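Local atomic coordinates of tRNA threonylcarbamoyladenosine dehydratase (Escherichia coli, PDB entry 4D79), a protein that catalyses the ATP-dependent dehydration of threonylcarbamoyladenosine at position 37 of tRNAs to its cyclic form, and can accept sulfur from the cysteine desulfurase CsdA in vitro. Residues Thr167-Thr172 against Leu199-Val204; Ala56-Asp61 against Arg101-Asp106. All blocks are in the same frame, centred on the assembly; numbering follows the deposited sequence.

Contact 1: Thr167-Thr172 against Leu199-Val204; sequences TDLAKT and LGVDCV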
loop_
_atom_site.group_PDB
_atom_site.type_symbol
_atom_site.label_atom_id
_atom_site.label_comp_id
_atom_site.label_asym_id
_atom_site.label_seq_id
_atom_site.Cartn_x
_atom_site.Cartn_y
_atom_site.Cartn_z
ATOM N N THR B 167 -6.823 -12.448 11.335
ATOM C CA THR B 167 -7.495 -13.433 12.160
ATOM C C THR B 167 -6.440 -14.365 12.774
ATOM O O THR B 167 -5.238 -14.276 12.497
ATOM C CB THR B 167 -8.540 -14.204 11.322
ATOM O OG1 THR B 167 -9.469 -14.881 12.176
ATOM C CG2 THR B 167 -7.891 -15.209 10.418
ATOM N N ASP B 168 -6.903 -15.271 13.615
ATOM C CA ASP B 168 -5.997 -16.250 14.185
ATOM C C ASP B 168 -5.514 -17.185 13.089
ATOM O O ASP B 168 -6.290 -17.593 12.216
ATOM C CB ASP B 168 -6.679 -17.055 15.269
ATOM C CG ASP B 168 -5.713 -17.969 15.996
ATOM O OD1 ASP B 168 -5.069 -17.488 16.960
ATOM O OD2 ASP B 168 -5.570 -19.154 15.602
ATOM N N LEU B 169 -4.225 -17.527 13.154
ATOM C CA LEU B 169 -3.593 -18.355 12.125
ATOM C C LEU B 169 -4.361 -19.640 11.884
ATOM O O LEU B 169 -4.382 -20.140 10.753
ATOM C CB LEU B 169 -2.133 -18.648 12.508
ATOM C CG LEU B 169 -1.341 -19.599 11.586
ATOM C CD1 LEU B 169 -1.279 -19.055 10.146
ATOM C CD2 LEU B 169 0.090 -19.849 12.170
ATOM N N ALA B 170 -5.027 -20.171 12.913
ATOM C CA ALA B 170 -5.812 -21.391 12.754
ATOM C C ALA B 170 -6.994 -21.239 11.808
ATOM O O ALA B 170 -7.513 -22.265 11.331
ATOM C CB ALA B 170 -6.364 -21.868 14.090
ATOM N N LYS B 171 -7.478 -20.015 11.604
ATOM C CA LYS B 171 -8.746 -19.754 10.928
ATOM C C LYS B 171 -8.574 -19.122 9.552
ATOM O O LYS B 171 -9.559 -18.717 8.934
ATOM C CB LYS B 171 -9.658 -18.900 11.812
ATOM C CG LYS B 171 -9.921 -19.561 13.170
ATOM C CD LYS B 171 -11.076 -18.937 13.962
ATOM C CE LYS B 171 -10.801 -17.557 14.531
ATOM N NZ LYS B 171 -11.989 -17.077 15.314
ATOM N N THR B 172 -7.363 -19.060 9.030
ATOM C CA THR B 172 -7.190 -18.553 7.688
ATOM C C THR B 172 -7.782 -19.522 6.650
ATOM O O THR B 172 -7.850 -20.740 6.855
ATOM C CB THR B 172 -5.707 -18.316 7.407
ATOM O OG1 THR B 172 -5.025 -19.563 7.353
ATOM C CG2 THR B 172 -5.089 -17.428 8.480
ATOM N N LEU B 199 -4.511 -20.911 17.557
ATOM C CA LEU B 199 -3.082 -21.036 17.779
ATOM C C LEU B 199 -2.488 -19.885 18.584
ATOM O O LEU B 199 -1.332 -19.981 19.018
ATOM C CB LEU B 199 -2.364 -21.127 16.438
ATOM C CG LEU B 199 -2.542 -22.451 15.701
ATOM C CD1 LEU B 199 -2.088 -22.363 14.222
ATOM C CD2 LEU B 199 -1.805 -23.595 16.426
ATOM N N GLY B 200 -3.240 -18.814 18.809
ATOM C CA GLY B 200 -2.687 -17.655 19.485
ATOM C C GLY B 200 -1.657 -16.937 18.646
ATOM O O GLY B 200 -0.657 -16.452 19.178
ATOM N N VAL B 201 -1.853 -16.891 17.336
ATOM C CA VAL B 201 -0.962 -16.182 16.422
ATOM C C VAL B 201 -1.831 -15.357 15.465
ATOM O O VAL B 201 -2.700 -15.906 14.783
ATOM C CB VAL B 201 -0.061 -17.143 15.624
ATOM C CG1 VAL B 201 0.828 -16.364 14.668
ATOM C CG2 VAL B 201 0.822 -18.033 16.544
ATOM N N ASP B 202 -1.566 -14.057 15.371
ATOM C CA ASP B 202 -2.355 -13.155 14.532
ATOM C C ASP B 202 -1.807 -13.216 13.118
ATOM O O ASP B 202 -0.599 -13.078 12.918
ATOM C CB ASP B 202 -2.321 -11.687 14.979
ATOM C CG ASP B 202 -2.942 -11.441 16.338
ATOM O OD1 ASP B 202 -3.708 -12.297 16.823
ATOM O OD2 ASP B 202 -2.681 -10.345 16.928
ATOM N N CYS B 203 -2.694 -13.371 12.134
ATOM C CA CYS B 203 -2.272 -13.622 10.761
ATOM C C CYS B 203 -3.050 -12.744 9.775
ATOM O O CYS B 203 -4.284 -12.751 9.770
ATOM C CB CYS B 203 -2.466 -15.083 10.394
ATOM S SG CYS B 203 -1.735 -15.471 8.776
ATOM N N VAL B 204 -2.324 -12.022 8.923
ATOM C CA VAL B 204 -2.940 -11.284 7.829
ATOM C C VAL B 204 -3.167 -12.247 6.661
ATOM O O VAL B 204 -2.247 -12.947 6.225
ATOM C CB VAL B 204 -2.054 -10.114 7.384
ATOM C CG1 VAL B 204 -2.767 -9.313 6.248
ATOM C CG2 VAL B 204 -1.677 -9.196 8.570
HETATM O O HOH W 1 -5.030 -14.888 17.565
#
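The carboxylate of Asp168 sits inside the turn at Leu199-Val201 and takes its backbone N-H groups. Asp168 OD2 takes Leu199 N on its syn side at 2.8 Å, a nearly straight bond of 164°. The same oxygen accepts the amide of Ala170 from above the carboxylate plane, closing an Asx turn. Asp168 OD1 receives Val201 N at 3.3 Å, again from above the plane, and a weak bond from Gly200 N, whose positive phi suits glycine. CB of Asp168 points away from 199-204 overall, but with CG anti to the backbone N (chi1 -173°) the carboxylate is brought round to the amides of the turn. Strand 164-168, outermost in the ThiF-family sheet of this chain, runs antiparallel to strand 202-206 here. Thr167 and Cys203 form a hydrogen-bonded pair, with Cys203 N to Thr167 O at 2.7 Å, and beyond Asp168 the exchange continues from Leu169 N to Val201 O. Packing is tight beneath the turn, where helix 176-189 supplies Ala178 and Leu185 against Leu169. Leu169 CG lies 3.9 Å from Leu199 CD1, the two side chains crossing at a slant, and its CB meets Val201 CB. Leu169 CD1 and Thr172 CG2 both touch the sulfur of Cys203, SG, each at 3.9 Å. The other side is looser and wetter: Gly200 is exposed, and a water gives one hydrogen to Asp168 OD1 and the other to Asp202 OD1 at 3.0 Å, joining two carboxylates that would probably repel each other, while Asp202 OD2 bonds to His255.

Contact 2: Ala56-Asp61 against Arg101-Asp106; sequences AITLID and RVTVVD. With ATP (adenosine-5'-triphosphate), chain K.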
loop_
_atom_site.group_PDB
_atom_site.type_symbol
_atom_site.label_atom_id
_atom_site.label_comp_id
_atom_site.label_asym_id
_atom_site.label_seq_id
_atom_site.Cartn_x
_atom_site.Cartn_y
_atom_site.Cartn_z
ATOM N N ALA B 56 12.950 2.939 15.843
ATOM C CA ALA B 56 14.006 1.974 15.587
ATOM C C ALA B 56 13.393 0.827 14.807
ATOM O O ALA B 56 12.311 0.332 15.146
ATOM C CB ALA B 56 14.662 1.437 16.863
ATOM N N ILE B 57 14.068 0.430 13.752
ATOM C CA ILE B 57 13.586 -0.621 12.882
ATOM C C ILE B 57 14.747 -1.557 12.615
ATOM O O ILE B 57 15.836 -1.107 12.246
ATOM C CB ILE B 57 13.017 -0.050 11.555
ATOM C CG1 ILE B 57 11.805 0.841 11.847
ATOM C CG2 ILE B 57 12.632 -1.169 10.600
ATOM C CD1 ILE B 57 11.356 1.692 10.641
ATOM N N THR B 58 14.514 -2.858 12.770
ATOM C CA THR B 58 15.451 -3.876 12.320
ATOM C C THR B 58 14.885 -4.600 11.096
ATOM O O THR B 58 13.694 -4.939 11.043
ATOM C CB THR B 58 15.758 -4.878 13.444
ATOM O OG1 THR B 58 16.409 -4.191 14.530
ATOM C CG2 THR B 58 16.644 -6.044 12.933
ATOM N N LEU B 59 15.743 -4.805 10.093
ATOM C CA LEU B 59 15.384 -5.472 8.851
ATOM C C LEU B 59 16.221 -6.733 8.734
ATOM O O LEU B 59 17.454 -6.657 8.739
ATOM C CB LEU B 59 15.643 -4.574 7.638
ATOM C CG LEU B 59 15.028 -3.188 7.670
ATOM C CD1 LEU B 59 15.374 -2.376 6.414
ATOM C CD2 LEU B 59 13.532 -3.282 7.858
ATOM N N ILE B 60 15.565 -7.879 8.590
ATOM C CA ILE B 60 16.272 -9.161 8.483
ATOM C C ILE B 60 15.952 -9.796 7.134
ATOM O O ILE B 60 14.817 -10.215 6.889
ATOM C CB ILE B 60 15.934 -10.123 9.629
ATOM C CG1 ILE B 60 16.077 -9.406 10.961
ATOM C CG2 ILE B 60 16.868 -11.364 9.543
ATOM C CD1 ILE B 60 16.014 -10.313 12.192
ATOM N N ASP B 61 16.976 -9.920 6.293
ATOM C CA ASP B 61 16.893 -10.558 4.981
ATOM C C ASP B 61 18.321 -10.694 4.466
ATOM O O ASP B 61 19.140 -9.814 4.705
ATOM C CB ASP B 61 16.053 -9.716 4.007
ATOM C CG ASP B 61 15.412 -10.529 2.891
ATOM O OD1 ASP B 61 16.033 -11.483 2.373
ATOM O OD2 ASP B 61 14.266 -10.199 2.526
ATOM N N ARG B 101 16.633 4.845 14.010
ATOM C CA ARG B 101 17.766 3.932 14.215
ATOM C C ARG B 101 17.487 2.628 13.474
ATOM O O ARG B 101 16.637 1.840 13.886
ATOM C CB ARG B 101 18.019 3.697 15.704
ATOM C CG ARG B 101 19.075 2.655 16.022
ATOM C CD ARG B 101 19.490 2.718 17.513
ATOM N NE ARG B 101 18.389 2.359 18.409
ATOM C CZ ARG B 101 18.017 1.114 18.696
ATOM N NH1 ARG B 101 18.647 0.079 18.156
ATOM N NH2 ARG B 101 17.003 0.902 19.524
ATOM N N VAL B 102 18.194 2.403 12.379
ATOM C CA VAL B 102 17.944 1.274 11.498
ATOM C C VAL B 102 19.055 0.247 11.646
ATOM O O VAL B 102 20.232 0.575 11.502
ATOM C CB VAL B 102 17.841 1.709 10.034
ATOM C CG1 VAL B 102 17.427 0.519 9.202
ATOM C CG2 VAL B 102 16.856 2.835 9.892
ATOM N N THR B 103 18.674 -0.997 11.864
ATOM C CA THR B 103 19.636 -2.094 11.981
ATOM C C THR B 103 19.359 -3.076 10.858
ATOM O O THR B 103 18.200 -3.422 10.600
ATOM C CB THR B 103 19.521 -2.783 13.338
ATOM O OG1 THR B 103 19.704 -1.812 14.375
ATOM C CG2 THR B 103 20.558 -3.960 13.475
ATOM N N VAL B 104 20.419 -3.499 10.172
ATOM C CA VAL B 104 20.339 -4.514 9.128
ATOM C C VAL B 104 20.953 -5.782 9.678
ATOM O O VAL B 104 22.082 -5.756 10.168
ATOM C CB VAL B 104 21.073 -4.066 7.849
ATOM C CG1 VAL B 104 21.237 -5.205 6.867
ATOM C CG2 VAL B 104 20.330 -2.889 7.222
ATOM N N VAL B 105 20.195 -6.873 9.606
ATOM C CA VAL B 105 20.674 -8.233 9.823
ATOM C C VAL B 105 20.710 -8.925 8.465
ATOM O O VAL B 105 19.663 -9.280 7.896
ATOM C CB VAL B 105 19.775 -8.988 10.801
ATOM C CG1 VAL B 105 20.274 -10.449 11.006
ATOM C CG2 VAL B 105 19.741 -8.261 12.114
ATOM N N ASP B 106 21.913 -9.111 7.935
ATOM C CA ASP B 106 22.095 -9.690 6.607
ATOM C C ASP B 106 22.168 -11.211 6.756
ATOM O O ASP B 106 23.230 -11.824 6.679
ATOM C CB ASP B 106 23.350 -9.121 5.959
ATOM C CG ASP B 106 23.566 -9.631 4.556
ATOM O OD1 ASP B 106 22.607 -10.159 3.962
ATOM O OD2 ASP B 106 24.705 -9.525 4.053
HETATM P PG ATP K . 11.762 -14.548 -5.484
HETATM O O1G ATP K . 11.309 -14.717 -6.914
HETATM O O2G ATP K . 13.100 -13.865 -5.328
HETATM O O3G ATP K . 11.553 -15.774 -4.628
HETATM P PB ATP K . 10.683 -13.010 -3.356
HETATM O O1B ATP K . 10.828 -14.219 -2.458
HETATM O O2B ATP K . 11.529 -11.764 -3.164
HETATM O O3B ATP K . 10.723 -13.471 -4.900
HETATM P PA ATP K . 8.335 -12.357 -1.944
HETATM O O1A ATP K . 7.750 -13.732 -1.642
HETATM O O2A ATP K . 7.398 -11.206 -2.197
HETATM O O3A ATP K . 9.158 -12.523 -3.307
HETATM O "O5'" ATP K . 9.435 -11.931 -0.824
HETATM C "C5'" ATP K . 9.778 -12.730 0.325
HETATM C "C4'" ATP K . 10.978 -12.235 1.145
HETATM O "O4'" ATP K . 11.132 -12.942 2.416
HETATM C "C3'" ATP K . 12.298 -12.413 0.405
HETATM O "O3'" ATP K . 13.015 -11.174 0.284
HETATM C "C2'" ATP K . 13.075 -13.392 1.264
HETATM O "O2'" ATP K . 14.477 -13.187 1.185
HETATM C "C1'" ATP K . 12.546 -13.159 2.670
HETATM N N9 ATP K . 12.937 -14.282 3.579
HETATM C C8 ATP K . 12.721 -15.588 3.276
HETATM N N7 ATP K . 13.178 -16.425 4.243
HETATM C C5 ATP K . 13.711 -15.650 5.192
HETATM C C6 ATP K . 14.346 -15.928 6.486
HETATM N N6 ATP K . 14.495 -17.196 6.876
HETATM N N1 ATP K . 14.790 -14.913 7.230
HETATM C C2 ATP K . 14.663 -13.634 6.810
HETATM N N3 ATP K . 14.089 -13.303 5.632
HETATM C C4 ATP K . 13.579 -14.245 4.775
#
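Two neighbouring parallel strands of the Rossmann-type sheet, 56-60 and 101-105, meet here, and the first runs out at Asp61 in the ATP pocket. Their directions differ by 13°. Amides and carbonyls exchange in regular parallel fashion, from Ile57 N to Arg101 O at 2.9 Å through to Asp61 N on Val105 O at 3.2 Å. On the face carrying Ala56, Thr58 and Ile60, side chains sit beside their opposite numbers. Ile60 CG1 rests 3.7 Å from Val105 CB, and its CG2 meets Val105 CG1. Thr58 lies alongside Thr103, OG1 against CB, while that hydroxyl bonds to His32 of the next strand. On the other face Ile57 and Leu59 pack on helix 42-51, and Leu59, Val102 and Val104 on helix 85-96. Asp61 turns its carboxylate to the nucleotide, steadied by the amides of Asp63 on OD1 and Ile38 on OD2. Each carboxylate oxygen takes one ribose hydroxyl: O2' of ATP donates to Asp61 OD1 at 2.6 Å and O3' to Asp61 OD2 at 2.7 Å. With an alanine here, both ribose hydroxyls and the two amides would probably lose their acceptor, and the sugar would be freer to shift. At the exposed end the Arg101 chain bends at chi3 (65°) and folds its guanidinium over the methyl of Ala56, CB standing 3.5 Å above the plane, offset toward the rim.

How the contacts relate
Both contacts belong to one mixed sheet and join its last two strands at either end. Contact 2 pairs the outermost strand 101-105 with 56-60; contact 1 pairs 202-206 with the other outermost strand, 164-168. Strands 32-36, 124-127 and 149-152 lie between, and the two contacts sit on opposite sides of the chain's centre, their centres 26 Å apart and nearest atoms about 16 Å. Along the chain contact 2 is complete before contact 1 begins. Six strands run parallel and only 164-168 is reversed, so contact 2 is a parallel pair holding the ATP ribose and contact 1 the one antiparallel pairing, with the side chain of Thr172 about 8 Å from the potassium ion.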